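Side-chain contacts in cephalosporin acylase (Bacillus halodurans, PDB 2NLZ), which probably hydrolyses or transfers acyl groups at amide bonds as a gamma-glutamyltranspeptidase-family member of the Ntn hydrolases, its own function being unestablished: residues D310-V315 with R416-I421; P318-V323 with A410-K415; Q272-L277 with V323-L328. The protein carries 1 engineered substitution. All blocks are in the same frame, centred on the assembly; numbering follows the deposited sequence.

Interaction 1 (D310-V315 with R416-I421); sequences DGMKYV and RTYHTI
Tyr418 holds CG anti to its backbone N (chi1 -180°), which sends the phenol out of the loop to the C-terminal end of helix 294-314, where Val315 meets it with CG1 likewise anti to N (chi1 171°). The contact is a helix C-terminus docked on an aromatic side chain within an Ntn-hydrolase fold, and the loop carrying that side chain runs on into strand 424-428. Val315 points its CB at the ring and crosses it at about a right angle. The apolar evidence is the distance from Val315 CG1 to Tyr418 CD2, 3.9 Å, with Val315 CB also 3.9 Å from the same carbon. The ring's CD2-CE2 side faces main chain: Val315 O and Gly311 O both lie at the edge, near the ring plane, the latter 3.3 Å from Tyr418 CE2. Gly311 O is already engaged, accepting from Val315 N at 3.0 Å in a helical bond of the last turn, so the aromatic edge is set against a carbonyl that the helix itself uses. Farther along the ring, Met312 crosses Tyr418 obliquely, and it is the chain carbon rather than the sulfur that comes near; Met312 CG is 4.3 Å from Tyr418 CZ. Both backbones are also fixed from outside the pair. Asn409 OD1 accepts from Tyr418 N, and His407 NE2 is hydrogen-bonded to Met312 O, so residues earlier in the same loop bind the backbone on both sides of the contact. The next residue, His419, points its CB away from the helix end, and its ring meets Phe73 edge-to-face. At the phenol end, the nearest side-chain atom of the helix segment to Tyr418 OH is Met312 CG, 4.1 Å away.

Interaction 2 (P318-V323 with A410-K415); sequences PSDMSV and ALKPGK
A long salt bridge between two loops joins Asp320 to Lys415 toward the outside of the molecule, the centre of the contact lying about 22 Å from the centre of the chain. Lys415 closes a type II beta turn that begins at Lys412, with Gly414 at positive phi (75°) in its third position; Asp320 belongs to the loop between helices 294-314 and 325-328. The two side chains arrive from opposite directions. Asp320 OD1 is 3.7 Å from Lys415 NZ, too far for a hydrogen bond, and the carboxylate carbon CG rests at the same 3.7 Å from Lys415 CE. Lys415 is extended throughout, and its ammonium is held mainly by backbone: it donates to Ala410 O at 2.8 Å and to Asp408 O. Replacing Lys415 by a methionine would probably leave these two carbonyls without their donor and Asp320 without the nearer of the two lysines across the contact. Lys412 adds a second positive charge near the carboxylate, its NZ 4.7 Å from Asp320 OD1 and not in contact, which may help to stabilise the anion. The Lys415 NZ bond meets Ala410 O in the carbonyl plane, on a lone pair, with a C=O...N angle of 136°.

Interaction 3 (Q272-L277 with V323-L328); sequences QGLVAL and VSVEQL
A single leucine carries one whole side of this contact: Leu274 divides its two methyls between Val325 and Leu328, residues three apart on a helix of barely one turn. Its CD1 touches Leu328 CD1 at 3.7 Å, where the two side chains cross at about a right angle. The other branch, Leu274 CD2, meets Val325 CG1 at 3.8 Å, approaching obliquely. Leu274 points its CB toward the short helix from the start region of helix 274-283; a chi1 of -160° sets its CG beside the carbonyl carbon, and the branch point then spreads the methyls over both neighbours. Leu328 also offers its CB, 4.1 Å from Leu274 CD1, so this methyl lies alongside the base of the leucine as well as its end. The short helix is fixed at its start by a capping box: Gln327 N donates to Ser324 OG at 3.2 Å, with an N-H...O angle of 150°, and Ser324 N returns a weak bond to Gln327 OE1. Ile255 touches both Leu274 and Val325, and Leu329 packs on Leu274 too. Two helices thus share an apolar junction over strand 250-259, an arrangement consistent with the helix-on-sheet layering of the Ntn-hydrolase fold.

Overall arrangement
From the N terminus, 272-277 comes first, and interaction 3 closes the earliest loop by bringing it to 323-328; helix 294-314 lies within that loop. Residues 310-315 and 318-323 follow each other and pair with residues about 90 to 100 positions later, the adjoining 410-415 and 416-421. Their order is reversed across the pairing, so interaction 2 is nested inside the loop closed by interaction 1. Interaction 3 crosses both and shares Val323 with interaction 2. The centre of interaction 1 lies about 10 Å from each of the other two, and Tyr314 packs on both Met321 and Val323. Together they tie helices 274-283, 294-314 and 325-328 to the loop entering strand 424-428.

Interaction 1 (D310-V315 with R416-I421)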
ATOM      1  N   ASP D 310     -32.600  -7.756 -16.201  1.00 25.49           N
ATOM      2  CA  ASP D 310     -34.008  -7.410 -16.121  1.00 25.28           C
ATOM      3  C   ASP D 310     -34.247  -6.043 -16.692  1.00 30.82           C
ATOM      4  O   ASP D 310     -35.092  -5.882 -17.567  1.00 42.24           O
ATOM      5  CB  ASP D 310     -34.502  -7.445 -14.682  1.00 23.30           C
ATOM      6  CG  ASP D 310     -34.876  -8.828 -14.243  1.00 34.20           C
ATOM      7  OD1 ASP D 310     -35.031  -9.704 -15.122  1.00 37.76           O
ATOM      8  OD2 ASP D 310     -35.018  -9.046 -13.028  1.00 28.20           O
ATOM      9  N   GLY D 311     -33.497  -5.063 -16.203  1.00 31.65           N
ATOM     10  CA  GLY D 311     -33.614  -3.683 -16.678  1.00 33.17           C
ATOM     11  C   GLY D 311     -33.382  -3.543 -18.173  1.00 39.24           C
ATOM     12  O   GLY D 311     -34.052  -2.755 -18.837  1.00 40.77           O
ATOM     13  N   MET D 312     -32.442  -4.325 -18.705  1.00 36.35           N
ATOM     14  CA  MET D 312     -32.125  -4.287 -20.133  1.00 44.55           C
ATOM     15  C   MET D 312     -33.211  -4.937 -20.979  1.00 41.83           C
ATOM     16  O   MET D 312     -33.397  -4.580 -22.144  1.00 42.83           O
ATOM     17  CB  MET D 312     -30.767  -4.934 -20.408  1.00 45.96           C
ATOM     18  CG  MET D 312     -29.636  -3.943 -20.568  1.00 45.57           C
ATOM     19  SD  MET D 312     -28.088  -4.698 -20.064  1.00 59.82           S
ATOM     20  CE  MET D 312     -26.964  -4.097 -21.335  1.00 71.39           C
ATOM     21  N   LYS D 313     -33.922  -5.888 -20.382  1.00 43.86           N
ATOM     22  CA  LYS D 313     -35.004  -6.588 -21.057  1.00 46.04           C
ATOM     23  C   LYS D 313     -36.268  -5.725 -21.090  1.00 41.44           C
ATOM     24  O   LYS D 313     -36.913  -5.595 -22.133  1.00 43.19           O
ATOM     25  CB  LYS D 313     -35.276  -7.936 -20.364  1.00 55.41           C
ATOM     26  CG  LYS D 313     -36.458  -8.744 -20.909  1.00 60.62           C
ATOM     27  CD  LYS D 313     -36.099  -9.567 -22.152  1.00 80.54           C
ATOM     28  CE  LYS D 313     -37.322 -10.293 -22.739  1.00 75.57           C
ATOM     29  NZ  LYS D 313     -37.943 -11.279 -21.788  1.00 69.33           N
ATOM     30  N   TYR D 314     -36.602  -5.115 -19.955  1.00 32.39           N
ATOM     31  CA  TYR D 314     -37.927  -4.532 -19.783  1.00 36.39           C
ATOM     32  C   TYR D 314     -38.028  -3.003 -19.843  1.00 37.17           C
ATOM     33  O   TYR D 314     -39.069  -2.481 -20.245  1.00 36.91           O
ATOM     34  CB  TYR D 314     -38.572  -5.051 -18.487  1.00 38.64           C
ATOM     35  CG  TYR D 314     -38.684  -6.559 -18.416  1.00 38.80           C
ATOM     36  CD1 TYR D 314     -39.530  -7.264 -19.280  1.00 44.14           C
ATOM     37  CD2 TYR D 314     -37.952  -7.283 -17.483  1.00 40.05           C
ATOM     38  CE1 TYR D 314     -39.635  -8.658 -19.216  1.00 44.79           C
ATOM     39  CE2 TYR D 314     -38.046  -8.673 -17.410  1.00 49.31           C
ATOM     40  CZ  TYR D 314     -38.884  -9.352 -18.278  1.00 46.09           C
ATOM     41  OH  TYR D 314     -38.962 -10.722 -18.193  1.00 51.76           O
ATOM     42  N   VAL D 315     -36.969  -2.295 -19.443  1.00 39.45           N
ATOM     43  CA  VAL D 315     -37.037  -0.830 -19.308  1.00 34.14           C
ATOM     44  C   VAL D 315     -36.932  -0.088 -20.638  1.00 35.99           C
ATOM     45  O   VAL D 315     -35.961  -0.236 -21.382  1.00 39.03           O
ATOM     46  CB  VAL D 315     -36.025  -0.270 -18.276  1.00 32.36           C
ATOM     47  CG1 VAL D 315     -35.968   1.250 -18.326  1.00 28.44           C
ATOM     48  CG2 VAL D 315     -36.393  -0.728 -16.868  1.00 26.94           C
ATOM     49  N   ARG D 416     -39.136   7.529 -26.834  1.00 36.65           N
ATOM     50  CA  ARG D 416     -37.823   7.756 -26.231  1.00 44.96           C
ATOM     51  C   ARG D 416     -37.253   6.462 -25.647  1.00 43.28           C
ATOM     52  O   ARG D 416     -37.999   5.622 -25.129  1.00 36.29           O
ATOM     53  CB  ARG D 416     -37.850   8.899 -25.216  1.00 43.39           C
ATOM     54  CG  ARG D 416     -38.924   8.757 -24.193  1.00 36.72           C
ATOM     55  CD  ARG D 416     -39.714  10.035 -24.040  1.00 30.68           C
ATOM     56  NE  ARG D 416     -40.872   9.791 -23.185  1.00 37.48           N
ATOM     57  CZ  ARG D 416     -41.084  10.394 -22.020  1.00 38.97           C
ATOM     58  NH1 ARG D 416     -40.222  11.301 -21.569  1.00 50.23           N
ATOM     59  NH2 ARG D 416     -42.161  10.098 -21.309  1.00 37.50           N
ATOM     60  N   THR D 417     -35.935   6.303 -25.762  1.00 40.51           N
ATOM     61  CA  THR D 417     -35.280   5.023 -25.480  1.00 37.60           C
ATOM     62  C   THR D 417     -34.853   4.830 -24.028  1.00 39.90           C
ATOM     63  O   THR D 417     -34.805   5.788 -23.247  1.00 43.69           O
ATOM     64  CB  THR D 417     -34.026   4.832 -26.353  1.00 34.18           C
ATOM     65  OG1 THR D 417     -33.391   3.599 -26.001  1.00 22.79           O
ATOM     66  CG2 THR D 417     -33.052   5.987 -26.160  1.00 26.44           C
ATOM     67  N   TYR D 418     -34.564   3.570 -23.695  1.00 34.53           N
ATOM     68  CA  TYR D 418     -33.780   3.191 -22.533  1.00 34.09           C
ATOM     69  C   TYR D 418     -32.630   4.177 -22.406  1.00 35.01           C
ATOM     70  O   TYR D 418     -31.817   4.322 -23.327  1.00 37.51           O
ATOM     71  CB  TYR D 418     -33.245   1.769 -22.740  1.00 39.75           C
ATOM     72  CG  TYR D 418     -32.400   1.197 -21.621  1.00 33.17           C
ATOM     73  CD1 TYR D 418     -31.032   1.424 -21.569  1.00 32.18           C
ATOM     74  CD2 TYR D 418     -32.966   0.393 -20.635  1.00 34.60           C
ATOM     75  CE1 TYR D 418     -30.254   0.896 -20.549  1.00 41.57           C
ATOM     76  CE2 TYR D 418     -32.198  -0.145 -19.612  1.00 41.25           C
ATOM     77  CZ  TYR D 418     -30.841   0.111 -19.575  1.00 44.33           C
ATOM     78  OH  TYR D 418     -30.074  -0.422 -18.568  1.00 40.00           O
ATOM     79  N   HIS D 419     -32.575   4.859 -21.264  1.00 31.64           N
ATOM     80  CA  HIS D 419     -31.628   5.953 -21.046  1.00 32.79           C
ATOM     81  C   HIS D 419     -30.677   5.612 -19.909  1.00 29.83           C
ATOM     82  O   HIS D 419     -31.114   5.153 -18.862  1.00 33.70           O
ATOM     83  CB  HIS D 419     -32.386   7.242 -20.725  1.00 29.29           C
ATOM     84  CG  HIS D 419     -31.840   8.449 -21.416  1.00 25.84           C
ATOM     85  ND1 HIS D 419     -30.713   9.110 -20.978  1.00 34.66           N
ATOM     86  CD2 HIS D 419     -32.265   9.116 -22.511  1.00 32.04           C
ATOM     87  CE1 HIS D 419     -30.469  10.134 -21.774  1.00 41.44           C
ATOM     88  NE2 HIS D 419     -31.395  10.161 -22.715  1.00 34.55           N
ATOM     89  N   THR D 420     -29.384   5.848 -20.118  1.00 26.91           N
ATOM     90  CA  THR D 420     -28.354   5.453 -19.142  1.00 26.78           C
ATOM     91  C   THR D 420     -28.115   6.462 -18.022  1.00 25.27           C
ATOM     92  O   THR D 420     -27.733   6.093 -16.912  1.00 25.75           O
ATOM     93  CB  THR D 420     -27.004   5.178 -19.824  1.00 31.17           C
ATOM     94  OG1 THR D 420     -26.608   6.328 -20.592  1.00 20.59           O
ATOM     95  CG2 THR D 420     -27.107   3.942 -20.710  1.00 25.98           C
ATOM     96  N   ILE D 421     -28.306   7.732 -18.357  1.00 29.47           N
ATOM     97  CA  ILE D 421     -28.245   8.843 -17.439  1.00 27.23           C
ATOM     98  C   ILE D 421     -29.241   8.689 -16.292  1.00 31.19           C
ATOM     99  O   ILE D 421     -30.457   8.627 -16.511  1.00 39.50           O
ATOM    100  CB  ILE D 421     -28.620  10.093 -18.200  1.00 29.07           C
ATOM    101  CG1 ILE D 421     -27.448  10.634 -18.982  1.00 18.89           C
ATOM    102  CG2 ILE D 421     -29.092  11.197 -17.288  1.00 46.98           C
ATOM    103  CD1 ILE D 421     -27.887  11.909 -19.658  1.00 44.19           C
TER

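Interaction 2 (P318-V323 with A410-K415)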
ATOM      1  N   PRO D 318     -42.474   4.000 -20.999  1.00 41.30           N
ATOM      2  CA  PRO D 318     -43.473   3.362 -20.122  1.00 48.71           C
ATOM      3  C   PRO D 318     -44.611   2.644 -20.851  1.00 54.18           C
ATOM      4  O   PRO D 318     -45.010   1.556 -20.436  1.00 48.88           O
ATOM      5  CB  PRO D 318     -44.022   4.536 -19.316  1.00 48.38           C
ATOM      6  CG  PRO D 318     -42.861   5.449 -19.194  1.00 44.85           C
ATOM      7  CD  PRO D 318     -42.097   5.335 -20.496  1.00 39.95           C
ATOM      8  N   SER D 319     -45.101   3.245 -21.932  1.00 59.01           N
ATOM      9  CA  SER D 319     -46.210   2.696 -22.711  1.00 57.73           C
ATOM     10  C   SER D 319     -45.838   1.405 -23.445  1.00 59.03           C
ATOM     11  O   SER D 319     -46.675   0.520 -23.606  1.00 61.32           O
ATOM     12  CB  SER D 319     -46.712   3.739 -23.707  1.00 55.09           C
ATOM     13  OG  SER D 319     -46.840   5.009 -23.099  1.00 67.22           O
ATOM     14  N   ASP D 320     -44.582   1.300 -23.878  1.00 60.94           N
ATOM     15  CA  ASP D 320     -44.105   0.122 -24.605  1.00 59.38           C
ATOM     16  C   ASP D 320     -43.539  -0.949 -23.676  1.00 56.31           C
ATOM     17  O   ASP D 320     -43.044  -1.972 -24.156  1.00 57.93           O
ATOM     18  CB  ASP D 320     -43.051   0.508 -25.657  1.00 60.33           C
ATOM     19  CG  ASP D 320     -43.650   1.213 -26.874  1.00 69.11           C
ATOM     20  OD1 ASP D 320     -43.455   0.723 -28.005  1.00 75.18           O
ATOM     21  OD2 ASP D 320     -44.309   2.257 -26.706  1.00 80.81           O
ATOM     22  N   MET D 321     -43.617  -0.722 -22.363  1.00 54.32           N
ATOM     23  CA  MET D 321     -43.084  -1.673 -21.373  1.00 55.10           C
ATOM     24  C   MET D 321     -43.973  -2.902 -21.209  1.00 62.02           C
ATOM     25  O   MET D 321     -45.194  -2.788 -21.092  1.00 63.37           O
ATOM     26  CB  MET D 321     -42.841  -1.003 -20.018  1.00 55.20           C
ATOM     27  CG  MET D 321     -41.536  -0.221 -19.949  1.00 45.25           C
ATOM     28  SD  MET D 321     -41.147   0.458 -18.328  1.00 37.58           S
ATOM     29  CE  MET D 321     -41.117  -1.023 -17.309  1.00 35.80           C
ATOM     30  N   SER D 322     -43.339  -4.073 -21.197  1.00 69.74           N
ATOM     31  CA  SER D 322     -44.047  -5.351 -21.154  1.00 69.95           C
ATOM     32  C   SER D 322     -44.534  -5.706 -19.746  1.00 66.24           C
ATOM     33  O   SER D 322     -45.647  -6.192 -19.584  1.00 62.84           O
ATOM     34  CB  SER D 322     -43.159  -6.461 -21.712  1.00 70.45           C
ATOM     35  OG  SER D 322     -43.899  -7.631 -21.988  1.00 80.89           O
ATOM     36  N   VAL D 323     -43.699  -5.481 -18.735  1.00 68.11           N
ATOM     37  CA  VAL D 323     -44.130  -5.625 -17.344  1.00 67.40           C
ATOM     38  C   VAL D 323     -44.229  -4.239 -16.717  1.00 68.26           C
ATOM     39  O   VAL D 323     -43.966  -3.236 -17.384  1.00 71.12           O
ATOM     40  CB  VAL D 323     -43.184  -6.536 -16.520  1.00 66.26           C
ATOM     41  CG1 VAL D 323     -43.237  -7.957 -17.038  1.00 68.83           C
ATOM     42  CG2 VAL D 323     -41.758  -6.012 -16.546  1.00 72.16           C
ATOM     43  N   ALA D 410     -37.654  -1.489 -28.771  1.00 43.26           N
ATOM     44  CA  ALA D 410     -37.528  -1.434 -30.222  1.00 42.40           C
ATOM     45  C   ALA D 410     -37.720  -0.005 -30.722  1.00 45.17           C
ATOM     46  O   ALA D 410     -38.504   0.757 -30.153  1.00 50.39           O
ATOM     47  CB  ALA D 410     -38.529  -2.358 -30.870  1.00 40.10           C
ATOM     48  N   LEU D 411     -36.995   0.354 -31.778  1.00 43.43           N
ATOM     49  CA  LEU D 411     -37.094   1.690 -32.360  1.00 41.52           C
ATOM     50  C   LEU D 411     -38.483   1.937 -32.920  1.00 45.05           C
ATOM     51  O   LEU D 411     -38.984   1.171 -33.742  1.00 53.31           O
ATOM     52  CB  LEU D 411     -36.045   1.888 -33.453  1.00 40.72           C
ATOM     53  CG  LEU D 411     -36.097   3.130 -34.345  1.00 36.89           C
ATOM     54  CD1 LEU D 411     -35.970   4.411 -33.548  1.00 30.80           C
ATOM     55  CD2 LEU D 411     -34.992   3.054 -35.385  1.00 40.48           C
ATOM     56  N   LYS D 412     -39.094   3.014 -32.449  1.00 48.52           N
ATOM     57  CA  LYS D 412     -40.400   3.448 -32.904  1.00 54.88           C
ATOM     58  C   LYS D 412     -40.319   4.963 -33.074  1.00 53.07           C
ATOM     59  O   LYS D 412     -39.601   5.626 -32.324  1.00 54.53           O
ATOM     60  CB  LYS D 412     -41.452   3.092 -31.853  1.00 58.68           C
ATOM     61  CG  LYS D 412     -42.759   2.547 -32.403  1.00 80.71           C
ATOM     62  CD  LYS D 412     -42.781   1.021 -32.385  1.00 95.54           C
ATOM     63  CE  LYS D 412     -44.185   0.497 -32.639  1.00106.19           C
ATOM     64  NZ  LYS D 412     -44.307  -0.944 -32.314  1.00105.69           N
ATOM     65  N   PRO D 413     -41.021   5.520 -34.077  1.00 53.37           N
ATOM     66  CA  PRO D 413     -41.045   6.974 -34.223  1.00 48.20           C
ATOM     67  C   PRO D 413     -41.730   7.627 -33.038  1.00 43.61           C
ATOM     68  O   PRO D 413     -42.766   7.143 -32.594  1.00 43.49           O
ATOM     69  CB  PRO D 413     -41.873   7.188 -35.493  1.00 49.05           C
ATOM     70  CG  PRO D 413     -42.658   5.938 -35.671  1.00 50.88           C
ATOM     71  CD  PRO D 413     -41.792   4.847 -35.135  1.00 53.50           C
ATOM     72  N   GLY D 414     -41.129   8.691 -32.510  1.00 44.62           N
ATOM     73  CA  GLY D 414     -41.719   9.450 -31.410  1.00 45.06           C
ATOM     74  C   GLY D 414     -41.627   8.771 -30.065  1.00 43.08           C
ATOM     75  O   GLY D 414     -42.300   9.161 -29.118  1.00 43.66           O
ATOM     76  N   LYS D 415     -40.787   7.749 -29.984  1.00 42.61           N
ATOM     77  CA  LYS D 415     -40.576   7.012 -28.749  1.00 41.38           C
ATOM     78  C   LYS D 415     -39.237   7.442 -28.156  1.00 38.22           C
ATOM     79  O   LYS D 415     -38.299   7.717 -28.898  1.00 38.82           O
ATOM     80  CB  LYS D 415     -40.572   5.518 -29.063  1.00 40.86           C
ATOM     81  CG  LYS D 415     -40.228   4.601 -27.901  1.00 44.60           C
ATOM     82  CD  LYS D 415     -40.055   3.171 -28.388  1.00 38.49           C
ATOM     83  CE  LYS D 415     -40.063   2.191 -27.241  1.00 41.49           C
ATOM     84  NZ  LYS D 415     -39.777   0.821 -27.695  1.00 37.16           N
TER

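Interaction 3 (Q272-L277 with V323-L328)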
ATOM      1  N   GLN D 272     -32.882   4.320 -16.595  1.00 36.14           N
ATOM      2  CA  GLN D 272     -32.488   2.974 -16.148  1.00 30.29           C
ATOM      3  C   GLN D 272     -32.249   2.839 -14.638  1.00 30.30           C
ATOM      4  O   GLN D 272     -31.748   1.805 -14.175  1.00 34.64           O
ATOM      5  CB  GLN D 272     -31.261   2.464 -16.932  1.00 30.84           C
ATOM      6  CG  GLN D 272     -29.921   3.116 -16.555  1.00 36.89           C
ATOM      7  CD  GLN D 272     -28.717   2.341 -17.048  1.00 35.67           C
ATOM      8  OE1 GLN D 272     -27.715   2.926 -17.438  1.00 29.52           O
ATOM      9  NE2 GLN D 272     -28.799   1.020 -17.012  1.00 37.15           N
ATOM     10  N   GLY D 273     -32.624   3.868 -13.877  1.00 27.37           N
ATOM     11  CA  GLY D 273     -32.437   3.879 -12.425  1.00 31.45           C
ATOM     12  C   GLY D 273     -33.088   2.704 -11.723  1.00 38.33           C
ATOM     13  O   GLY D 273     -32.637   2.262 -10.668  1.00 40.11           O
ATOM     14  N   LEU D 274     -34.163   2.209 -12.331  1.00 39.45           N
ATOM     15  CA  LEU D 274     -34.840   0.982 -11.941  1.00 40.27           C
ATOM     16  C   LEU D 274     -33.866  -0.128 -11.519  1.00 41.90           C
ATOM     17  O   LEU D 274     -34.099  -0.816 -10.525  1.00 38.74           O
ATOM     18  CB  LEU D 274     -35.673   0.509 -13.136  1.00 40.28           C
ATOM     19  CG  LEU D 274     -36.831  -0.458 -12.957  1.00 30.21           C
ATOM     20  CD1 LEU D 274     -36.349  -1.877 -12.708  1.00 46.01           C
ATOM     21  CD2 LEU D 274     -37.677   0.038 -11.828  1.00 46.99           C
ATOM     22  N   VAL D 275     -32.787  -0.288 -12.290  1.00 39.59           N
ATOM     23  CA  VAL D 275     -31.804  -1.352 -12.086  1.00 35.53           C
ATOM     24  C   VAL D 275     -31.169  -1.262 -10.712  1.00 30.03           C
ATOM     25  O   VAL D 275     -31.118  -2.248  -9.985  1.00 31.77           O
ATOM     26  CB  VAL D 275     -30.712  -1.342 -13.177  1.00 32.26           C
ATOM     27  CG1 VAL D 275     -29.644  -2.378 -12.880  1.00 37.96           C
ATOM     28  CG2 VAL D 275     -31.331  -1.603 -14.542  1.00 37.35           C
ATOM     29  N   ALA D 276     -30.707  -0.070 -10.355  1.00 27.14           N
ATOM     30  CA  ALA D 276     -30.157   0.174  -9.023  1.00 24.56           C
ATOM     31  C   ALA D 276     -31.141  -0.251  -7.952  1.00 25.49           C
ATOM     32  O   ALA D 276     -30.798  -1.013  -7.056  1.00 29.81           O
ATOM     33  CB  ALA D 276     -29.807   1.646  -8.855  1.00 26.45           C
ATOM     34  N   LEU D 277     -32.373   0.239  -8.085  1.00 32.50           N
ATOM     35  CA  LEU D 277     -33.480  -0.056  -7.172  1.00 30.04           C
ATOM     36  C   LEU D 277     -33.776  -1.554  -6.985  1.00 30.38           C
ATOM     37  O   LEU D 277     -33.850  -2.051  -5.856  1.00 26.08           O
ATOM     38  CB  LEU D 277     -34.730   0.685  -7.647  1.00 26.24           C
ATOM     39  CG  LEU D 277     -35.103   1.988  -6.938  1.00 29.34           C
ATOM     40  CD1 LEU D 277     -33.912   2.708  -6.394  1.00  7.35           C
ATOM     41  CD2 LEU D 277     -35.866   2.898  -7.861  1.00 27.30           C
ATOM     42  N   VAL D 323     -43.699  -5.481 -18.735  1.00 68.11           N
ATOM     43  CA  VAL D 323     -44.130  -5.625 -17.344  1.00 67.40           C
ATOM     44  C   VAL D 323     -44.229  -4.239 -16.717  1.00 68.26           C
ATOM     45  O   VAL D 323     -43.966  -3.236 -17.384  1.00 71.12           O
ATOM     46  CB  VAL D 323     -43.184  -6.536 -16.520  1.00 66.26           C
ATOM     47  CG1 VAL D 323     -43.237  -7.957 -17.038  1.00 68.83           C
ATOM     48  CG2 VAL D 323     -41.758  -6.012 -16.546  1.00 72.16           C
ATOM     49  N   SER D 324     -44.615  -4.172 -15.447  1.00 67.12           N
ATOM     50  CA  SER D 324     -44.706  -2.882 -14.773  1.00 66.94           C
ATOM     51  C   SER D 324     -43.529  -2.641 -13.820  1.00 67.10           C
ATOM     52  O   SER D 324     -42.802  -3.567 -13.451  1.00 65.56           O
ATOM     53  CB  SER D 324     -46.051  -2.718 -14.046  1.00 66.04           C
ATOM     54  OG  SER D 324     -46.047  -3.355 -12.781  1.00 52.83           O
ATOM     55  N   VAL D 325     -43.353  -1.378 -13.448  1.00 62.11           N
ATOM     56  CA  VAL D 325     -42.374  -0.959 -12.456  1.00 55.21           C
ATOM     57  C   VAL D 325     -42.659  -1.615 -11.107  1.00 56.26           C
ATOM     58  O   VAL D 325     -41.745  -2.083 -10.427  1.00 63.27           O
ATOM     59  CB  VAL D 325     -42.410   0.571 -12.288  1.00 52.89           C
ATOM     60  CG1 VAL D 325     -41.313   1.037 -11.359  1.00 44.77           C
ATOM     61  CG2 VAL D 325     -42.295   1.255 -13.643  1.00 58.04           C
ATOM     62  N   GLU D 326     -43.939  -1.663 -10.746  1.00 60.44           N
ATOM     63  CA  GLU D 326     -44.393  -2.194  -9.457  1.00 64.96           C
ATOM     64  C   GLU D 326     -44.080  -3.677  -9.288  1.00 60.85           C
ATOM     65  O   GLU D 326     -43.816  -4.142  -8.175  1.00 59.90           O
ATOM     66  CB  GLU D 326     -45.901  -1.961  -9.284  1.00 70.25           C
ATOM     67  CG  GLU D 326     -46.303  -0.509  -8.976  1.00 85.79           C
ATOM     68  CD  GLU D 326     -46.333   0.411 -10.202  1.00 91.02           C
ATOM     69  OE1 GLU D 326     -46.323  -0.085 -11.354  1.00 84.75           O
ATOM     70  OE2 GLU D 326     -46.375   1.644 -10.000  1.00 91.09           O
ATOM     71  N   GLN D 327     -44.120  -4.408 -10.400  1.00 55.36           N
ATOM     72  CA  GLN D 327     -43.789  -5.831 -10.412  1.00 55.04           C
ATOM     73  C   GLN D 327     -42.295  -6.071 -10.232  1.00 48.79           C
ATOM     74  O   GLN D 327     -41.901  -6.954  -9.468  1.00 46.93           O
ATOM     75  CB  GLN D 327     -44.269  -6.499 -11.705  1.00 56.87           C
ATOM     76  CG  GLN D 327     -45.753  -6.821 -11.744  1.00 67.29           C
ATOM     77  CD  GLN D 327     -46.180  -7.439 -13.066  1.00 68.11           C
ATOM     78  OE1 GLN D 327     -45.730  -7.022 -14.136  1.00 57.20           O
ATOM     79  NE2 GLN D 327     -47.061  -8.435 -12.998  1.00 87.56           N
ATOM     80  N   LEU D 328     -41.467  -5.284 -10.926  1.00 37.12           N
ATOM     81  CA  LEU D 328     -40.013  -5.436 -10.850  1.00 32.19           C
ATOM     82  C   LEU D 328     -39.477  -5.036  -9.479  1.00 38.11           C
ATOM     83  O   LEU D 328     -38.464  -5.580  -9.006  1.00 29.65           O
ATOM     84  CB  LEU D 328     -39.307  -4.616 -11.931  1.00 27.64           C
ATOM     85  CG  LEU D 328     -39.522  -5.006 -13.393  1.00 28.13           C
ATOM     86  CD1 LEU D 328     -39.063  -3.879 -14.289  1.00 23.31           C
ATOM     87  CD2 LEU D 328     -38.820  -6.315 -13.761  1.00 36.64           C
TER